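Local coordinates for protein FAD-dependent pyridine nucleotide-disulphide oxidoreductase (Desulfovibrio vulgaris, PDB 3IWA) that probably uses FAD to carry electrons from NADH or NADPH to an acceptor, as other pyridine nucleotide-disulphide oxidoreductases do, at residues E213-V218 with K343-S348; V159-I164 with G183-V188; M386-V391 with D410-R415; E148-A153 with L172-S177; T139-L144 with L249-A254. One frame throughout, in Å; residues are numbered along the deposited sequence.

Contact 1: residues E213-V218 with K343-S348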
# COMPACT_ATOMS: atom_id res chain seq x y z
N GLU A 213 22.28 18.81 1.67
CA GLU A 213 23.31 19.70 2.17
C GLU A 213 24.32 19.02 3.09
O GLU A 213 25.48 19.43 3.13
CB GLU A 213 22.69 20.87 2.88
CG GLU A 213 21.93 21.77 1.97
CD GLU A 213 21.10 22.75 2.73
OE1 GLU A 213 20.72 22.41 3.88
OE2 GLU A 213 20.82 23.85 2.19
N LYS A 214 23.89 18.00 3.81
CA LYS A 214 24.78 17.34 4.73
C LYS A 214 25.65 16.31 4.01
O LYS A 214 26.66 15.84 4.55
CB LYS A 214 24.00 16.76 5.91
CG LYS A 214 23.91 15.26 6.03
CD LYS A 214 23.11 14.91 7.31
CE LYS A 214 23.37 13.50 7.86
NZ LYS A 214 22.09 12.93 8.44
N ASN A 215 25.28 15.98 2.78
CA ASN A 215 26.14 15.17 1.93
C ASN A 215 26.77 16.03 0.82
O ASN A 215 27.02 15.54 -0.28
CB ASN A 215 25.38 13.94 1.38
CG ASN A 215 24.96 12.97 2.49
OD1 ASN A 215 25.54 11.90 2.67
ND2 ASN A 215 23.93 13.35 3.24
N ASP A 216 26.99 17.31 1.12
CA ASP A 216 27.82 18.22 0.31
C ASP A 216 27.19 18.77 -0.97
O ASP A 216 27.87 19.44 -1.75
CB ASP A 216 29.14 17.56 -0.08
CG ASP A 216 30.01 17.24 1.11
OD1 ASP A 216 29.67 17.59 2.26
OD2 ASP A 216 31.08 16.65 0.88
N VAL A 217 25.92 18.49 -1.21
CA VAL A 217 25.23 19.16 -2.30
C VAL A 217 24.80 20.52 -1.77
O VAL A 217 24.12 20.61 -0.76
CB VAL A 217 24.04 18.36 -2.81
CG1 VAL A 217 23.28 19.16 -3.81
CG2 VAL A 217 24.51 17.06 -3.40
N VAL A 218 25.23 21.58 -2.43
CA VAL A 218 24.75 22.90 -2.09
C VAL A 218 23.43 23.14 -2.79
O VAL A 218 23.27 22.79 -3.98
CB VAL A 218 25.76 23.97 -2.53
CG1 VAL A 218 25.22 25.40 -2.25
CG2 VAL A 218 27.13 23.73 -1.84
N LYS A 343 14.91 8.41 -3.83
CA LYS A 343 15.90 7.99 -2.86
C LYS A 343 17.04 9.02 -2.86
O LYS A 343 17.57 9.37 -3.93
CB LYS A 343 16.40 6.58 -3.21
CG LYS A 343 17.63 6.11 -2.41
CD LYS A 343 17.29 5.26 -1.18
CE LYS A 343 18.52 5.10 -0.25
NZ LYS A 343 19.03 6.42 0.28
N LEU A 344 17.35 9.53 -1.67
CA LEU A 344 18.40 10.54 -1.47
C LEU A 344 19.59 9.86 -0.78
O LEU A 344 19.74 8.65 -0.86
CB LEU A 344 17.87 11.78 -0.71
CG LEU A 344 16.65 12.50 -1.30
CD1 LEU A 344 16.15 13.57 -0.38
CD2 LEU A 344 16.98 13.07 -2.64
N PHE A 345 20.47 10.61 -0.14
CA PHE A 345 21.68 9.98 0.40
C PHE A 345 21.34 9.00 1.50
O PHE A 345 21.68 7.84 1.41
CB PHE A 345 22.67 11.04 0.86
CG PHE A 345 23.29 11.78 -0.28
CD1 PHE A 345 24.40 11.27 -0.91
CD2 PHE A 345 22.73 12.95 -0.74
CE1 PHE A 345 24.98 11.95 -2.00
CE2 PHE A 345 23.28 13.64 -1.81
CZ PHE A 345 24.42 13.14 -2.44
N GLU A 346 20.62 9.47 2.50
CA GLU A 346 20.22 8.62 3.64
C GLU A 346 18.69 8.45 3.72
O GLU A 346 18.21 7.36 4.01
CB GLU A 346 20.77 9.20 4.95
CG GLU A 346 22.31 9.29 4.98
CD GLU A 346 22.79 10.54 5.70
OE1 GLU A 346 22.26 10.81 6.81
OE2 GLU A 346 23.68 11.25 5.18
N GLY A 347 17.93 9.49 3.47
CA GLY A 347 16.47 9.36 3.50
C GLY A 347 15.88 9.04 2.15
O GLY A 347 16.56 9.08 1.14
N SER A 348 14.59 8.72 2.18
CA SER A 348 13.76 8.55 1.01
C SER A 348 12.55 9.41 1.20
O SER A 348 12.09 9.57 2.31
CB SER A 348 13.31 7.12 0.89
OG SER A 348 14.39 6.32 0.46
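A surface contact made of one salt bridge, one amide hydrogen bond and a ring face joins Lys214, Asn215 and Val217, at the C-terminal end of helix 202-214 and in the turn just after it, to Phe345 and Glu346 in the loop between strands 340-343 and 348-353. The carboxylate of Glu346 serves two partners with its two oxygens. Lys214 NZ reaches OE1 of Glu346 at 2.7 Å on the syn lone pair, the two side chains crossing at about a right angle. Asn215 ND2 donates to OE2 of Glu346 at 2.9 Å; the oxygen lies in the amide plane, but the amide approaches from above the carboxylate, 40° out of its plane. A second hydrogen bond from Asn215 ND2 to Asp211 O, one turn back in the helix, limits the rotation of the amide. The helix closes in a Schellman motif with Asp216, at positive phi, as its C-prime residue, and this reversal turns the chain toward strand 218-220. Just before this turn, Asn215 CB lies over the centre of the Phe345 ring, 3.5 Å from the centroid in a CH-pi contact, with amide and ring planes only 5° apart. The ring is brought there with its CG anti to the carbonyl carbon of Phe345 (chi1 -71°). Val217 CG2 meets the ring obliquely, 4.0 Å from Phe345 CE2. Behind these side chains Asp211 holds the loop itself, its carboxylate accepting from the backbone nitrogens of Phe345, Glu346 and Gly347. Phe345 also packs against Val176, Ala179 and Asp180 of helix 169-182.

Contact 2: residues V159-I164 with G183-V188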
# COMPACT_ATOMS: atom_id res chain seq x y z
N VAL A 159 34.40 15.51 -15.15
CA VAL A 159 33.61 16.67 -14.71
C VAL A 159 34.12 17.14 -13.35
O VAL A 159 34.40 16.34 -12.47
CB VAL A 159 32.10 16.31 -14.64
CG1 VAL A 159 31.29 17.48 -14.11
CG2 VAL A 159 31.59 15.89 -16.01
N SER A 160 34.27 18.45 -13.19
CA SER A 160 34.76 19.04 -11.96
C SER A 160 33.59 19.67 -11.24
O SER A 160 33.37 19.42 -10.06
CB SER A 160 35.85 20.10 -12.23
OG SER A 160 36.21 20.79 -11.03
N LYS A 161 32.85 20.51 -11.96
CA LYS A 161 31.68 21.15 -11.36
C LYS A 161 30.40 20.98 -12.17
O LYS A 161 30.37 21.25 -13.38
CB LYS A 161 31.98 22.62 -11.09
CG LYS A 161 33.09 22.83 -10.04
CD LYS A 161 32.89 24.10 -9.21
CE LYS A 161 33.89 24.17 -8.06
NZ LYS A 161 34.96 25.18 -8.28
N ALA A 162 29.36 20.53 -11.47
CA ALA A 162 28.01 20.38 -12.02
C ALA A 162 27.05 21.34 -11.34
O ALA A 162 26.99 21.39 -10.11
CB ALA A 162 27.52 18.95 -11.87
N VAL A 163 26.31 22.10 -12.14
CA VAL A 163 25.17 22.84 -11.63
C VAL A 163 23.86 22.26 -12.19
O VAL A 163 23.71 22.10 -13.39
CB VAL A 163 25.29 24.33 -11.97
CG1 VAL A 163 23.93 25.06 -11.72
CG2 VAL A 163 26.47 24.93 -11.17
N ILE A 164 22.93 21.92 -11.30
CA ILE A 164 21.63 21.38 -11.71
C ILE A 164 20.63 22.50 -11.63
O ILE A 164 20.42 23.07 -10.58
CB ILE A 164 21.20 20.16 -10.82
CG1 ILE A 164 22.00 18.89 -11.18
CG2 ILE A 164 19.73 19.83 -11.03
CD1 ILE A 164 22.89 18.36 -10.15
N GLY A 183 31.70 11.64 -7.17
CA GLY A 183 32.33 12.71 -6.37
C GLY A 183 32.40 14.10 -7.02
O GLY A 183 33.28 14.92 -6.72
N ILE A 184 31.46 14.38 -7.91
CA ILE A 184 31.38 15.65 -8.59
C ILE A 184 30.84 16.69 -7.63
O ILE A 184 29.85 16.45 -6.94
CB ILE A 184 30.47 15.54 -9.84
CG1 ILE A 184 31.11 14.59 -10.87
CG2 ILE A 184 30.26 16.88 -10.46
CD1 ILE A 184 30.18 14.16 -12.02
N ASP A 185 31.50 17.84 -7.57
CA ASP A 185 30.98 19.03 -6.88
C ASP A 185 29.67 19.52 -7.50
O ASP A 185 29.63 19.98 -8.64
CB ASP A 185 32.04 20.14 -6.91
CG ASP A 185 31.69 21.33 -5.99
OD1 ASP A 185 30.49 21.69 -5.84
OD2 ASP A 185 32.63 21.91 -5.42
N THR A 186 28.60 19.42 -6.71
CA THR A 186 27.25 19.54 -7.23
C THR A 186 26.45 20.58 -6.49
O THR A 186 26.43 20.59 -5.27
CB THR A 186 26.54 18.18 -7.18
OG1 THR A 186 27.38 17.20 -7.79
CG2 THR A 186 25.23 18.21 -7.95
N THR A 187 25.80 21.45 -7.26
CA THR A 187 24.93 22.51 -6.74
C THR A 187 23.58 22.47 -7.45
O THR A 187 23.52 22.33 -8.67
CB THR A 187 25.55 23.88 -6.98
OG1 THR A 187 26.90 23.86 -6.52
CG2 THR A 187 24.78 24.99 -6.27
N VAL A 188 22.51 22.56 -6.69
CA VAL A 188 21.15 22.64 -7.24
C VAL A 188 20.70 24.06 -7.11
O VAL A 188 20.85 24.64 -6.06
CB VAL A 188 20.13 21.71 -6.53
CG1 VAL A 188 18.76 21.89 -7.13
CG2 VAL A 188 20.54 20.27 -6.62
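Ala162 links to strand 185-189 through both its backbone groups: its N donates to Asp185 O at 2.9 Å, and its O accepts from Thr187 N. One step on, Ile164 N meets Thr187 O at 2.7 Å with an almost straight N-H...O angle of 176°, the donor lying nearly along the C=O axis. This is parallel strand pairing, Lys161 facing Asp185 and Ile164 facing Val188; it frays at its start, where the bond from Asp185 N to Ser160 O is weak. Side chains alternate between the two faces. Lys161 and Asp185 lie side by side and point the same way, yet Lys161 NZ stays 4.9 Å from Asp185 OD2, so their opposite charges are near without forming a salt bridge. On the face of Ala162 and Thr186, Ile184 puts CG2 3.7 Å from Ala162 CB, and the same methyl also touches Val159 CG1. Ile164 CD1 is modelled only 3.2 Å from Thr186 CG2, so its exact placement is doubtful. Thr186 is steadied by its OG1, which donates to Ile184 O at 2.7 Å. At the start of strand 161-165, the carboxylate of Asp248 accepts hydrogen bonds from the backbone nitrogens of Ser160 and Lys161. The two strands form a beta-alpha-beta crossover through helix 169-182; a glycine pattern in the turn before this helix and in its first residues is consistent with a Rossmann-type dinucleotide-binding fold. That helix covers the Ala162 and Thr186 face through Leu178 and Ala175, while strands 249-252 and 218-220 extend the sheet beyond strands 161-165 and 185-189 respectively.

Contact 3: residues M386-V391 with D410-R415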
# COMPACT_ATOMS: atom_id res chain seq x y z
N MET A 386 10.13 8.62 11.07
CA MET A 386 9.20 8.68 9.93
C MET A 386 8.20 9.80 10.08
O MET A 386 7.56 9.87 11.08
CB MET A 386 8.39 7.38 9.72
CG MET A 386 7.71 7.42 8.30
SD MET A 386 6.67 6.07 7.80
CE MET A 386 7.81 4.73 8.09
N THR A 387 8.07 10.63 9.04
CA THR A 387 7.04 11.67 8.93
C THR A 387 6.10 11.41 7.75
O THR A 387 6.54 11.18 6.63
CB THR A 387 7.65 13.04 8.65
OG1 THR A 387 8.70 13.30 9.59
CG2 THR A 387 6.58 14.14 8.74
N LEU A 388 4.80 11.48 8.03
CA LEU A 388 3.75 11.54 7.04
C LEU A 388 3.02 12.87 7.12
O LEU A 388 2.76 13.37 8.21
CB LEU A 388 2.68 10.47 7.28
CG LEU A 388 3.05 9.01 7.11
CD1 LEU A 388 1.75 8.18 7.21
CD2 LEU A 388 3.80 8.80 5.77
N GLN A 389 2.62 13.37 5.96
CA GLN A 389 1.76 14.52 5.88
C GLN A 389 0.58 14.14 5.00
O GLN A 389 0.76 13.52 3.96
CB GLN A 389 2.53 15.73 5.33
CG GLN A 389 3.76 16.15 6.19
CD GLN A 389 4.41 17.52 5.76
OE1 GLN A 389 5.15 18.14 6.52
NE2 GLN A 389 4.12 17.95 4.57
N LEU A 390 -0.63 14.50 5.44
CA LEU A 390 -1.86 14.11 4.82
C LEU A 390 -2.57 15.37 4.46
O LEU A 390 -2.66 16.28 5.29
CB LEU A 390 -2.71 13.29 5.81
CG LEU A 390 -3.91 12.47 5.30
CD1 LEU A 390 -3.41 11.24 4.51
CD2 LEU A 390 -4.88 12.01 6.49
N VAL A 391 -3.06 15.45 3.22
CA VAL A 391 -3.67 16.67 2.71
C VAL A 391 -5.14 16.46 2.57
O VAL A 391 -5.57 15.56 1.88
CB VAL A 391 -3.06 17.13 1.36
CG1 VAL A 391 -3.62 18.44 0.97
CG2 VAL A 391 -1.54 17.23 1.44
N ASP A 410 11.60 1.26 2.34
CA ASP A 410 10.48 0.34 2.10
C ASP A 410 9.32 0.58 3.08
O ASP A 410 8.15 0.53 2.70
CB ASP A 410 10.96 -1.12 2.11
CG ASP A 410 11.97 -1.40 0.99
OD1 ASP A 410 11.83 -0.79 -0.10
OD2 ASP A 410 12.90 -2.22 1.21
N ALA A 411 9.64 0.90 4.33
CA ALA A 411 8.59 1.15 5.32
C ALA A 411 7.69 2.33 4.92
O ALA A 411 6.49 2.24 5.07
CB ALA A 411 9.21 1.35 6.71
N LEU A 412 8.26 3.40 4.39
CA LEU A 412 7.49 4.58 3.91
C LEU A 412 6.65 4.32 2.66
O LEU A 412 5.50 4.75 2.53
CB LEU A 412 8.46 5.70 3.56
CG LEU A 412 7.86 6.93 2.87
CD1 LEU A 412 6.87 7.61 3.83
CD2 LEU A 412 8.98 7.90 2.42
N THR A 413 7.29 3.66 1.71
CA THR A 413 6.67 3.18 0.50
C THR A 413 5.40 2.38 0.82
O THR A 413 4.34 2.63 0.23
CB THR A 413 7.72 2.39 -0.37
OG1 THR A 413 8.47 3.36 -1.13
CG2 THR A 413 7.10 1.45 -1.31
N ALA A 414 5.48 1.50 1.81
CA ALA A 414 4.32 0.72 2.22
C ALA A 414 3.15 1.57 2.74
O ALA A 414 1.98 1.17 2.64
CB ALA A 414 4.72 -0.34 3.29
N ARG A 415 3.48 2.71 3.31
CA ARG A 415 2.51 3.59 3.88
C ARG A 415 1.95 4.44 2.74
O ARG A 415 0.76 4.62 2.61
CB ARG A 415 3.20 4.45 4.96
CG ARG A 415 2.89 4.19 6.44
CD ARG A 415 2.85 2.77 6.96
NE ARG A 415 4.18 2.22 7.02
CZ ARG A 415 4.62 1.33 7.89
NH1 ARG A 415 5.87 0.92 7.78
NH2 ARG A 415 3.85 0.84 8.87
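In the dimerisation domain, Met386 and Leu388 of the antiparallel sheet pack against Ala411, Leu412 and Arg415 of helix 409-423, a sheet-to-helix layer held by apolar contact with no hydrogen bond between the two segments. The axes of segments 386-391 and 410-415 are 10.0 Å apart at their closest and inclined by 22°. Met386 extends toward the helix with CG anti to its own N (chi1 -166°), then bends at its last torsion, which places CE 3.9 Å from Ala411 CB. Its SD lies 4.3 Å from Leu412 CD1. Leu388 and Leu412 slide past each other in opposite directions, with Leu388 CD2 3.8 Å from Leu412 CD1. Arg415 folds back along its helix: NE and NH1 both donate to Ala411 O, at 3.0 and 3.1 Å, from the same face of the carbonyl. The aliphatic part of Arg415 meets Leu388, whose CD1 is 4.2 Å from Arg415 CG, while NH2 forms a salt bridge with Asp448. Helix 449-461 adds Ile449 beside Leu388 and Arg415; on the strand's flanks run strands 366-372 and 399-406, and helix 409-423 also meets the second subunit, where Ala414 O accepts from Asn417 ND2 of that chain.

Contact 4: residues E148-A153 with L172-S177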
# COMPACT_ATOMS: atom_id res chain seq x y z
N GLU A 148 19.88 8.23 -16.49
CA GLU A 148 20.78 7.07 -16.46
C GLU A 148 21.85 7.13 -17.56
O GLU A 148 23.02 6.83 -17.31
CB GLU A 148 19.98 5.75 -16.52
N PHE A 149 21.44 7.53 -18.78
CA PHE A 149 22.38 7.75 -19.89
C PHE A 149 23.50 8.73 -19.53
O PHE A 149 24.68 8.40 -19.65
CB PHE A 149 21.63 8.25 -21.13
CG PHE A 149 22.54 8.70 -22.25
CD1 PHE A 149 23.17 7.76 -23.08
CD2 PHE A 149 22.77 10.06 -22.49
CE1 PHE A 149 24.01 8.17 -24.13
CE2 PHE A 149 23.61 10.48 -23.53
CZ PHE A 149 24.24 9.53 -24.35
N VAL A 150 23.12 9.94 -19.10
CA VAL A 150 24.12 10.96 -18.73
C VAL A 150 25.05 10.42 -17.63
O VAL A 150 26.26 10.54 -17.74
CB VAL A 150 23.46 12.31 -18.29
CG1 VAL A 150 24.44 13.21 -17.51
CG2 VAL A 150 22.90 13.04 -19.49
N GLN A 151 24.47 9.79 -16.61
CA GLN A 151 25.24 9.25 -15.46
C GLN A 151 26.31 8.24 -15.88
O GLN A 151 27.42 8.25 -15.34
CB GLN A 151 24.31 8.59 -14.44
CG GLN A 151 23.55 9.56 -13.56
CD GLN A 151 22.38 8.92 -12.82
OE1 GLN A 151 22.35 7.72 -12.55
NE2 GLN A 151 21.40 9.75 -12.48
N HIS A 152 25.97 7.37 -16.84
CA HIS A 152 26.90 6.32 -17.32
C HIS A 152 27.77 6.77 -18.50
O HIS A 152 28.65 6.02 -18.92
CB HIS A 152 26.14 5.01 -17.63
CG HIS A 152 25.57 4.33 -16.41
ND1 HIS A 152 24.55 4.88 -15.66
CD2 HIS A 152 25.90 3.16 -15.79
CE1 HIS A 152 24.26 4.08 -14.64
NE2 HIS A 152 25.07 3.03 -14.69
N ALA A 153 27.56 7.98 -19.01
CA ALA A 153 28.43 8.54 -20.08
C ALA A 153 29.61 9.32 -19.49
O ALA A 153 30.62 9.57 -20.16
CB ALA A 153 27.62 9.43 -21.03
N LEU A 172 16.98 16.29 -8.46
CA LEU A 172 17.49 15.77 -7.21
C LEU A 172 18.14 14.42 -7.43
O LEU A 172 19.18 14.17 -6.86
CB LEU A 172 16.40 15.66 -6.15
CG LEU A 172 15.77 16.95 -5.63
CD1 LEU A 172 15.20 16.63 -4.26
CD2 LEU A 172 16.77 18.05 -5.55
N GLU A 173 17.53 13.56 -8.24
CA GLU A 173 18.16 12.26 -8.54
C GLU A 173 19.54 12.44 -9.19
O GLU A 173 20.45 11.69 -8.90
CB GLU A 173 17.27 11.38 -9.44
CG GLU A 173 15.84 11.07 -8.92
CD GLU A 173 15.74 9.72 -8.22
OE1 GLU A 173 16.40 9.55 -7.17
OE2 GLU A 173 15.00 8.84 -8.74
N MET A 174 19.65 13.42 -10.10
CA MET A 174 20.93 13.71 -10.75
C MET A 174 21.92 14.26 -9.71
O MET A 174 23.08 13.88 -9.71
CB MET A 174 20.77 14.70 -11.92
CG MET A 174 20.18 14.11 -13.21
SD MET A 174 21.28 13.07 -14.18
CE MET A 174 22.88 13.48 -13.52
N ALA A 175 21.46 15.16 -8.84
CA ALA A 175 22.35 15.72 -7.80
C ALA A 175 23.06 14.61 -7.05
O ALA A 175 24.29 14.61 -6.91
CB ALA A 175 21.57 16.58 -6.81
N VAL A 176 22.25 13.67 -6.58
CA VAL A 176 22.68 12.54 -5.77
C VAL A 176 23.62 11.63 -6.57
O VAL A 176 24.68 11.31 -6.10
CB VAL A 176 21.45 11.75 -5.26
CG1 VAL A 176 21.88 10.42 -4.63
CG2 VAL A 176 20.65 12.59 -4.27
N SER A 177 23.25 11.26 -7.78
CA SER A 177 24.08 10.41 -8.61
C SER A 177 25.45 10.99 -8.89
O SER A 177 26.46 10.29 -8.79
CB SER A 177 23.43 10.15 -9.95
OG SER A 177 22.36 9.25 -9.81
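The amide of Gln151 has Ser177 OG standing above one face of its plane, at nearly equal distances from its three heavy atoms: 2.9 Å from NE2, 3.0 Å from CD and 3.1 Å from OE1 of Gln151. At the nitrogen end of the same amide sits the sulfur of Met174, with SD 3.7 Å from Gln151 NE2. The two segments belong to helices 144-153 and 169-182, neighbours in what is probably a Rossmann-type nucleotide-binding domain; the axes of the two segments approach to 10.8 Å at an angle of 17°, running in nearly the same direction. Because the hydroxyl lies over the amide, away from the directions of its N-H bonds, the short Gln151 to Ser177 distances have too poor an angle for a hydrogen bond and amount to polar packing. Ser177 OG has a weak bond of its own to Glu173 O, one turn earlier in the helix. Gln151 reaches across with an extended chain, CG anti to the carbonyl carbon (chi1 -77°), and its CG also approaches Met174 CE. The other helix answers with a folded side chain: Met174 bends at its second and third torsions, which brings SD and CE to Gln151, although its CB does not point at the other helix. The backbone of Gln151 is tied to the same neighbour further along, its O accepting from Trp182 NE1, and Met181 packs on Gln151 and His152. Toward the sheet the apolar side of the contact is sparse, with Val150 CG1 4.3 Å from Met174 CE.

Contact 5: residues T139-L144 with L249-A254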
# COMPACT_ATOMS: atom_id res chain seq x y z
N THR A 139 23.10 20.22 -20.65
CA THR A 139 22.45 18.97 -20.98
C THR A 139 21.04 18.85 -20.44
O THR A 139 20.86 18.69 -19.25
CB THR A 139 23.23 17.81 -20.42
OG1 THR A 139 24.62 18.10 -20.51
CG2 THR A 139 22.90 16.54 -21.19
N PRO A 140 20.04 18.84 -21.35
CA PRO A 140 18.67 18.63 -20.94
C PRO A 140 18.52 17.20 -20.48
O PRO A 140 19.13 16.31 -21.07
CB PRO A 140 17.88 18.82 -22.25
CG PRO A 140 18.80 18.30 -23.31
CD PRO A 140 20.21 18.64 -22.80
N VAL A 141 17.75 16.98 -19.42
CA VAL A 141 17.38 15.62 -19.00
C VAL A 141 15.88 15.60 -18.68
O VAL A 141 15.46 16.18 -17.68
CB VAL A 141 18.23 15.17 -17.79
CG1 VAL A 141 17.78 13.79 -17.29
CG2 VAL A 141 19.71 15.18 -18.18
N THR A 142 15.09 14.99 -19.56
CA THR A 142 13.62 15.05 -19.47
C THR A 142 12.97 13.80 -18.87
O THR A 142 11.76 13.76 -18.66
CB THR A 142 12.96 15.26 -20.87
OG1 THR A 142 13.20 14.10 -21.71
CG2 THR A 142 13.49 16.54 -21.54
N ASN A 143 13.76 12.76 -18.65
CA ASN A 143 13.23 11.52 -18.11
C ASN A 143 14.36 10.69 -17.48
O ASN A 143 15.55 10.94 -17.69
CB ASN A 143 12.46 10.72 -19.19
CG ASN A 143 13.35 10.22 -20.32
OD1 ASN A 143 14.31 9.49 -20.09
ND2 ASN A 143 13.03 10.59 -21.55
N LEU A 144 13.95 9.70 -16.69
CA LEU A 144 14.85 8.87 -15.90
C LEU A 144 15.81 8.05 -16.75
O LEU A 144 16.93 7.75 -16.32
CB LEU A 144 14.03 7.92 -15.02
CG LEU A 144 13.47 8.53 -13.75
CD1 LEU A 144 12.97 7.39 -12.85
CD2 LEU A 144 14.60 9.32 -13.04
N LEU A 249 29.63 21.37 -16.30
CA LEU A 249 28.40 20.63 -16.68
C LEU A 249 27.20 21.33 -16.05
O LEU A 249 27.20 21.59 -14.85
CB LEU A 249 28.45 19.17 -16.18
CG LEU A 249 27.24 18.28 -16.47
CD1 LEU A 249 27.17 17.90 -17.94
CD2 LEU A 249 27.29 17.04 -15.60
N VAL A 250 26.20 21.62 -16.87
CA VAL A 250 24.94 22.18 -16.43
C VAL A 250 23.79 21.28 -16.89
O VAL A 250 23.61 21.04 -18.09
CB VAL A 250 24.75 23.60 -16.98
CG1 VAL A 250 23.39 24.12 -16.63
CG2 VAL A 250 25.87 24.52 -16.46
N ILE A 251 23.04 20.77 -15.92
CA ILE A 251 21.91 19.89 -16.18
C ILE A 251 20.63 20.74 -16.17
O ILE A 251 20.35 21.43 -15.20
CB ILE A 251 21.82 18.80 -15.11
CG1 ILE A 251 23.15 18.05 -14.97
CG2 ILE A 251 20.75 17.81 -15.44
CD1 ILE A 251 23.50 17.20 -16.17
N LEU A 252 19.89 20.72 -17.27
CA LEU A 252 18.57 21.33 -17.34
C LEU A 252 17.50 20.30 -16.92
O LEU A 252 17.25 19.32 -17.64
CB LEU A 252 18.28 21.88 -18.74
CG LEU A 252 19.23 22.95 -19.31
CD1 LEU A 252 18.65 23.50 -20.60
CD2 LEU A 252 19.53 24.09 -18.33
N ALA A 253 16.90 20.54 -15.76
CA ALA A 253 15.91 19.67 -15.13
C ALA A 253 14.85 20.58 -14.55
O ALA A 253 14.49 20.45 -13.39
CB ALA A 253 16.55 18.85 -14.01
N ALA A 254 14.37 21.50 -15.35
CA ALA A 254 13.43 22.51 -14.87
C ALA A 254 12.08 22.31 -15.49
O ALA A 254 11.37 23.29 -15.74
CB ALA A 254 13.96 23.92 -15.18
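Thr139 and Ile251 sit in the tight part of this contact, a short parallel pairing between strands 138-140 and 249-252 that takes in Pro140 and Leu252 as well. Thr139 N donates to Val250 O at 2.7 Å with an angle of 173°, and Thr139 O takes Leu252 N at 3.0 Å, with the donor well above the carbonyl plane. Val141 N then bonds to Leu252 O at 3.0 Å, this time in the carbonyl plane. Beside the backbone bonds, Thr139 OG1, anti to the carbonyl carbon, approaches Leu249 CD1 at 3.6 Å, and Val141 CG2 meets Ile251 CG2 at 3.9 Å. Strand 138-140 is the outermost on its side of the five-stranded parallel sheet of this probable Rossmann-type domain, and the alternation of parallel pairing suits that place: the N-H groups of Thr139 and Val141 turn inward, whereas Pro140, between them, has none to offer on the outer side. The looser side begins with Pro140, partly exposed, whose side chain comes no nearer than 4.7 Å to the other segment. Beyond Val141 the chains part, Val141 O lying 4.3 Å from Ala253 CA. Thr142 and Asn143 then lead into helix 144-153, where Asn143 at the N-cap position accepts with OD1 from Glu146 N, and Glu146 OE2 in turn takes Thr142 N. Val150 of that helix covers Thr139 and Val141.

How the contacts relate
Contacts 2, 4 and 5 gather in the probable nucleotide-binding domain, their centres 9 to 13 Å apart. Contacts 2 and 5 share one parallel sheet, joined where strand 161-165 bonds to strand 249-252, and contact 4 lies between two helices that pack on it. Along the chain, contacts 2 and 4 interleave, both nested inside the long loop that contact 5 closes. Contact 1 opens inside that loop and ends beyond it, so it bridges this domain and the first hairpin of the dimerisation domain; its centre is 14 Å from those of contacts 2 and 4, and it touches both. Contact 3 comes last, about 30 Å from contact 2 between centres, beside the second subunit; Ser348 touching Leu412 connects contacts 1 and 3.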